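PDB 3E82: putative oxidoreductase from Klebsiella pneumoniae subsp. pneumoniae MGH 78578, which probably acts as an NAD-dependent oxidoreductase of the Gfo/Idh/MocA family, with a Rossmann domain for the nucleotide and an alpha/beta C-terminal domain. Local coordinates for residues R128-Y133 with D256-Q261; A271-D276 with G297-Y302. One frame throughout, in Å; residues are numbered along the deposited sequence.

Contact 1 (R128-Y133 with D256-Q261); sequences RWDSDY and DQQESQ
Ser131 and Asp256 come closest, their CA atoms 5.3 Å apart, where the chain entering helix 131-142 meets the turn leading into helix 258-263. The carboxylate of Asp256 serves both helix starts. Asp256 OD1 takes a nearly straight bond from Ser131 N (3.0 Å) on its anti side. Gln258 NE2 reaches Asp256 OD1 at 2.9 Å on the syn side, and both donors approach the same face of the carboxylate. Asp256 OD2 accepts from Gln258 N at 2.7 Å, an Asx turn. A short acid suits this place: with CG anti to the backbone N (chi1 169°) the carboxylate reaches across to Ser131 and still turns back to Gln258, its two oxygens answering N-H groups that a first helical turn leaves without helical acceptors. Asp132 returns the grip, its OD2 receiving Asp256 N (2.8 Å) from above the carboxylate plane. Asp130 holds the N-cap position, but its carboxylate instead stacks on that of Asp256, CG to CG 3.8 Å with planes 14° apart; the salt bridge from OD2 to Arg127 probably eases the meeting of like charges. Ser131 OG, bonded to Asp276, also takes a hydrogen bond from a water that in turn accepts from Gln257 N. Trp129 packs on helix 300-310, Arg128 and Tyr133 lie against helix 176-192, and Gln258 OE1 accepts from Gln299 N at the approach to helix 300-310.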
loop_
_atom_site.group_PDB
_atom_site.type_symbol
_atom_site.label_atom_id
_atom_site.label_comp_id
_atom_site.label_asym_id
_atom_site.label_seq_id
_atom_site.Cartn_x
_atom_site.Cartn_y
_atom_site.Cartn_z
ATOM N N ARG B 128 0.993 -14.466 16.953
ATOM C CA ARG B 128 0.752 -13.387 17.910
ATOM C C ARG B 128 1.938 -13.151 18.836
ATOM O O ARG B 128 1.941 -12.202 19.623
ATOM C CB ARG B 128 -0.482 -13.708 18.755
ATOM C CG ARG B 128 -1.741 -13.917 17.932
ATOM C CD ARG B 128 -2.933 -14.276 18.809
ATOM N NE ARG B 128 -4.146 -14.340 18.006
ATOM C CZ ARG B 128 -5.382 -14.352 18.497
ATOM N NH1 ARG B 128 -5.592 -14.307 19.811
ATOM N NH2 ARG B 128 -6.416 -14.404 17.664
ATOM N N TRP B 129 2.946 -14.010 18.745
ATOM C CA TRP B 129 4.120 -13.876 19.598
ATOM C C TRP B 129 5.418 -13.719 18.813
ATOM O O TRP B 129 6.495 -14.015 19.319
ATOM C CB TRP B 129 4.187 -15.084 20.532
ATOM C CG TRP B 129 2.941 -15.169 21.353
ATOM C CD1 TRP B 129 2.683 -14.511 22.526
ATOM C CD2 TRP B 129 1.742 -15.873 21.017
ATOM N NE1 TRP B 129 1.397 -14.765 22.938
ATOM C CE2 TRP B 129 0.795 -15.597 22.031
ATOM C CE3 TRP B 129 1.372 -16.709 19.957
ATOM C CZ2 TRP B 129 -0.499 -16.127 22.014
ATOM C CZ3 TRP B 129 0.079 -17.238 19.942
ATOM C CH2 TRP B 129 -0.839 -16.943 20.966
ATOM N N ASP B 130 5.296 -13.257 17.573
ATOM C CA ASP B 130 6.443 -13.032 16.703
ATOM C C ASP B 130 7.199 -11.774 17.132
ATOM O O ASP B 130 6.593 -10.794 17.564
ATOM C CB ASP B 130 5.979 -12.881 15.253
ATOM C CG ASP B 130 5.624 -14.213 14.608
ATOM O OD1 ASP B 130 5.544 -15.224 15.334
ATOM O OD2 ASP B 130 5.424 -14.248 13.377
ATOM N N SER B 131 8.522 -11.814 17.003
ATOM C CA SER B 131 9.367 -10.690 17.382
ATOM C C SER B 131 8.931 -9.387 16.698
ATOM O O SER B 131 8.779 -8.362 17.363
ATOM C CB SER B 131 10.841 -10.995 17.060
ATOM O OG SER B 131 11.042 -11.232 15.676
ATOM N N ASP B 132 8.715 -9.423 15.383
ATOM C CA ASP B 132 8.297 -8.214 14.672
ATOM C C ASP B 132 6.960 -7.675 15.169
ATOM O O ASP B 132 6.839 -6.484 15.453
ATOM C CB ASP B 132 8.241 -8.443 13.151
ATOM C CG ASP B 132 7.612 -9.775 12.766
ATOM O OD1 ASP B 132 6.778 -10.310 13.532
ATOM O OD2 ASP B 132 7.950 -10.275 11.675
ATOM N N TYR B 133 5.961 -8.544 15.282
ATOM C CA TYR B 133 4.648 -8.125 15.759
ATOM C C TYR B 133 4.702 -7.602 17.196
ATOM O O TYR B 133 4.171 -6.530 17.488
ATOM C CB TYR B 133 3.660 -9.285 15.676
ATOM C CG TYR B 133 2.323 -9.009 16.331
ATOM C CD1 TYR B 133 1.430 -8.089 15.786
ATOM C CD2 TYR B 133 1.944 -9.694 17.483
ATOM C CE1 TYR B 133 0.181 -7.864 16.372
ATOM C CE2 TYR B 133 0.700 -9.480 18.077
ATOM C CZ TYR B 133 -0.175 -8.569 17.516
ATOM O OH TYR B 133 -1.417 -8.389 18.078
ATOM N N ASP B 256 10.128 -12.045 11.605
ATOM C CA ASP B 256 10.487 -12.938 12.699
ATOM C C ASP B 256 11.201 -14.152 12.082
ATOM O O ASP B 256 10.883 -14.550 10.963
ATOM C CB ASP B 256 9.202 -13.368 13.424
ATOM C CG ASP B 256 9.429 -14.492 14.407
ATOM O OD1 ASP B 256 9.605 -14.221 15.617
ATOM O OD2 ASP B 256 9.437 -15.652 13.957
ATOM N N GLN B 257 12.156 -14.739 12.802
ATOM C CA GLN B 257 12.911 -15.884 12.278
ATOM C C GLN B 257 12.583 -17.255 12.880
ATOM O O GLN B 257 13.303 -18.223 12.625
ATOM C CB GLN B 257 14.424 -15.654 12.441
ATOM C CG GLN B 257 14.892 -15.638 13.902
ATOM C CD GLN B 257 16.376 -15.977 14.086
ATOM O OE1 GLN B 257 16.963 -15.669 15.128
ATOM N NE2 GLN B 257 16.979 -16.621 13.086
ATOM N N GLN B 258 11.519 -17.355 13.670
ATOM C CA GLN B 258 11.188 -18.642 14.275
ATOM C C GLN B 258 10.961 -19.731 13.239
ATOM O O GLN B 258 11.448 -20.850 13.400
ATOM C CB GLN B 258 9.949 -18.535 15.164
ATOM C CG GLN B 258 10.148 -17.681 16.386
ATOM C CD GLN B 258 8.879 -17.535 17.183
ATOM O OE1 GLN B 258 8.362 -18.510 17.741
ATOM N NE2 GLN B 258 8.354 -16.321 17.233
ATOM N N GLU B 259 10.228 -19.413 12.177
ATOM C CA GLU B 259 9.970 -20.415 11.154
ATOM C C GLU B 259 11.270 -20.949 10.554
ATOM O O GLU B 259 11.438 -22.161 10.413
ATOM C CB GLU B 259 9.078 -19.855 10.042
ATOM C CG GLU B 259 8.658 -20.928 9.038
ATOM C CD GLU B 259 7.848 -20.386 7.873
ATOM O OE1 GLU B 259 8.396 -19.586 7.080
ATOM O OE2 GLU B 259 6.664 -20.768 7.748
ATOM N N SER B 260 12.188 -20.049 10.205
ATOM C CA SER B 260 13.468 -20.458 9.624
ATOM C C SER B 260 14.236 -21.302 10.621
ATOM O O SER B 260 14.902 -22.271 10.249
ATOM C CB SER B 260 14.310 -19.241 9.250
ATOM O OG SER B 260 13.594 -18.401 8.370
ATOM N N GLN B 261 14.156 -20.924 11.893
ATOM C CA GLN B 261 14.837 -21.681 12.924
ATOM C C GLN B 261 14.238 -23.095 12.984
ATOM O O GLN B 261 14.971 -24.078 13.013
ATOM C CB GLN B 261 14.717 -20.961 14.274
ATOM C CG GLN B 261 15.488 -19.640 14.314
ATOM C CD GLN B 261 15.458 -18.979 15.675
ATOM O OE1 GLN B 261 14.396 -18.626 16.183
ATOM N NE2 GLN B 261 16.631 -18.806 16.275
HETATM O O HOH W 1 12.591 -13.667 15.327
#

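Contact 2 (A271-D276 with G297-Y302)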
loop_
_atom_site.group_PDB
_atom_site.type_symbol
_atom_site.label_atom_id
_atom_site.label_comp_id
_atom_site.label_asym_id
_atom_site.label_seq_id
_atom_site.Cartn_x
_atom_site.Cartn_y
_atom_site.Cartn_z
ATOM N N ALA B 271 18.697 -21.488 23.331
ATOM C CA ALA B 271 19.452 -20.236 23.370
ATOM C C ALA B 271 19.000 -19.087 22.474
ATOM O O ALA B 271 18.547 -18.048 22.966
ATOM C CB ALA B 271 20.933 -20.522 23.107
ATOM N N ASP B 272 19.135 -19.263 21.165
ATOM C CA ASP B 272 18.789 -18.207 20.216
ATOM C C ASP B 272 17.370 -18.251 19.645
ATOM O O ASP B 272 17.065 -17.533 18.689
ATOM C CB ASP B 272 19.793 -18.212 19.061
ATOM C CG ASP B 272 21.231 -18.371 19.538
ATOM O OD1 ASP B 272 21.625 -17.672 20.499
ATOM O OD2 ASP B 272 21.966 -19.190 18.947
ATOM N N TRP B 273 16.509 -19.082 20.224
ATOM C CA TRP B 273 15.129 -19.207 19.757
ATOM C C TRP B 273 14.394 -17.861 19.796
ATOM O O TRP B 273 14.386 -17.180 20.815
ATOM C CB TRP B 273 14.385 -20.249 20.614
ATOM C CG TRP B 273 12.896 -20.363 20.344
ATOM C CD1 TRP B 273 11.882 -19.982 21.174
ATOM C CD2 TRP B 273 12.272 -20.884 19.163
ATOM N NE1 TRP B 273 10.663 -20.230 20.584
ATOM C CE2 TRP B 273 10.874 -20.782 19.349
ATOM C CE3 TRP B 273 12.758 -21.424 17.965
ATOM C CZ2 TRP B 273 9.957 -21.199 18.379
ATOM C CZ3 TRP B 273 11.843 -21.841 16.996
ATOM C CH2 TRP B 273 10.458 -21.725 17.212
ATOM N N GLY B 274 13.798 -17.476 18.670
ATOM C CA GLY B 274 13.051 -16.228 18.610
ATOM C C GLY B 274 13.808 -14.914 18.739
ATOM O O GLY B 274 13.189 -13.848 18.807
ATOM N N GLN B 275 15.135 -14.965 18.775
ATOM C CA GLN B 275 15.912 -13.739 18.890
ATOM C C GLN B 275 15.797 -12.954 17.599
ATOM O O GLN B 275 15.737 -13.533 16.515
ATOM C CB GLN B 275 17.380 -14.054 19.193
ATOM C CG GLN B 275 17.595 -14.536 20.621
ATOM C CD GLN B 275 17.214 -13.480 21.644
ATOM O OE1 GLN B 275 16.726 -13.795 22.729
ATOM N NE2 GLN B 275 17.442 -12.221 21.302
ATOM N N ASP B 276 15.763 -11.632 17.718
ATOM C CA ASP B 276 15.645 -10.770 16.553
ATOM C C ASP B 276 16.546 -9.548 16.723
ATOM O O ASP B 276 16.195 -8.600 17.426
ATOM C CB ASP B 276 14.192 -10.325 16.392
ATOM C CG ASP B 276 13.914 -9.729 15.029
ATOM O OD1 ASP B 276 14.879 -9.329 14.341
ATOM O OD2 ASP B 276 12.724 -9.655 14.655
ATOM N N GLY B 297 10.788 -13.286 20.183
ATOM C CA GLY B 297 9.511 -13.876 19.819
ATOM C C GLY B 297 9.468 -15.315 20.307
ATOM O O GLY B 297 10.516 -15.942 20.454
ATOM N N ASP B 298 8.276 -15.840 20.585
ATOM C CA ASP B 298 8.163 -17.229 21.027
ATOM C C ASP B 298 6.761 -17.807 20.886
ATOM O O ASP B 298 5.918 -17.649 21.767
ATOM C CB ASP B 298 8.631 -17.376 22.473
ATOM C CG ASP B 298 8.591 -18.819 22.951
ATOM O OD1 ASP B 298 8.565 -19.731 22.090
ATOM O OD2 ASP B 298 8.594 -19.037 24.184
ATOM N N GLN B 299 6.519 -18.499 19.781
ATOM C CA GLN B 299 5.209 -19.088 19.554
ATOM C C GLN B 299 4.867 -20.228 20.529
ATOM O O GLN B 299 3.741 -20.718 20.541
ATOM C CB GLN B 299 5.081 -19.562 18.096
ATOM C CG GLN B 299 6.029 -20.657 17.673
ATOM C CD GLN B 299 5.966 -20.896 16.171
ATOM O OE1 GLN B 299 4.993 -21.448 15.655
ATOM N NE2 GLN B 299 7.003 -20.457 15.460
ATOM N N ARG B 300 5.827 -20.642 21.353
ATOM C CA ARG B 300 5.556 -21.685 22.337
ATOM C C ARG B 300 4.475 -21.132 23.267
ATOM O O ARG B 300 3.802 -21.884 23.974
ATOM C CB ARG B 300 6.817 -22.025 23.155
ATOM C CG ARG B 300 7.937 -22.680 22.364
ATOM C CD ARG B 300 9.243 -22.782 23.167
ATOM N NE ARG B 300 9.049 -23.435 24.461
ATOM C CZ ARG B 300 8.957 -22.796 25.624
ATOM N NH1 ARG B 300 9.045 -21.469 25.665
ATOM N NH2 ARG B 300 8.769 -23.485 26.749
ATOM N N GLN B 301 4.319 -19.806 23.268
ATOM C CA GLN B 301 3.319 -19.159 24.104
ATOM C C GLN B 301 1.928 -19.693 23.780
ATOM O O GLN B 301 1.089 -19.828 24.670
ATOM C CB GLN B 301 3.340 -17.636 23.918
ATOM C CG GLN B 301 4.466 -16.910 24.654
ATOM C CD GLN B 301 4.342 -17.010 26.171
ATOM O OE1 GLN B 301 3.283 -16.745 26.738
ATOM N NE2 GLN B 301 5.431 -17.385 26.833
ATOM N N TYR B 302 1.678 -19.996 22.508
ATOM C CA TYR B 302 0.371 -20.528 22.132
ATOM C C TYR B 302 0.051 -21.774 22.970
ATOM O O TYR B 302 -1.027 -21.887 23.538
ATOM C CB TYR B 302 0.334 -20.914 20.652
ATOM C CG TYR B 302 -0.991 -21.518 20.241
ATOM C CD1 TYR B 302 -2.075 -20.706 19.904
ATOM C CD2 TYR B 302 -1.183 -22.911 20.236
ATOM C CE1 TYR B 302 -3.316 -21.250 19.574
ATOM C CE2 TYR B 302 -2.429 -23.467 19.906
ATOM C CZ TYR B 302 -3.488 -22.628 19.581
ATOM O OH TYR B 302 -4.724 -23.147 19.284
#
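Trp273 and Asp298 both carry CG anti to the backbone N (chi1 173° and -177°), which sets indole and carboxylate beside their own carbonyl carbons and brings NE1 to OD1. That bond is short, 2.6 Å between Trp273 NE1 and Asp298 OD1. The oxygen lies in the indole plane, at the edge, whereas the nitrogen stands above the carboxylate plane; the two planes are 89° apart. Arg300 N reaches the same Asp298 OD1 at 3.0 Å from the opposite face, gripping it from both sides, and the salt bridge from Arg300 NH1 to OD2 (2.9 Å) fixes the carboxylate's rotation. Aspartate suits the site because its short side chain can cap the turn into the helix and still accept from a ring N-H, while tryptophan adds to that N-H a broad ring for Gln299 and Leu26. Gln299 brings CG to the indole edge, 4.0 Å from Trp273 CZ2, while its amide turns to Asn126. The backbones are joined by Gly297 N donating to Gly274 O (2.8 Å). Gly274 CA makes a C-H...O contact with Gly297 O at 3.1 Å, suiting a residue without side chain. Leu26, from Rossmann helix 17-28, also touches Gln299 and Arg300. The arrangement combines two classic motifs, a type II beta turn from Asp272 to Gln275 with glycine third, where phi is positive, and an aspartate cap leading into helix 300-310.

In the fold
The chain first builds the parallel Rossmann sheet, ending with strand 121-123, and then passes through 128-133. Contact 1 closes a long loop of 122 residues, holding helix 176-192 and most of the mixed sheet, when the chain returns at 256-261. Contact 2 follows in series, closing a short loop of 20 residues that carries strands 280-284 and 289-292; the two loops neither nest nor cross. Their centres nonetheless lie about 7 Å apart, and the backbones of Trp129 and Asp298 are hydrogen-bonded to each other. Gln261 also grips the 271-276 turn through Asp272 O and Gly274 N. Together the contacts gather the starts of helices 131-142, 258-263 and 300-310, and contact 2 also meets the Rossmann helix 17-28.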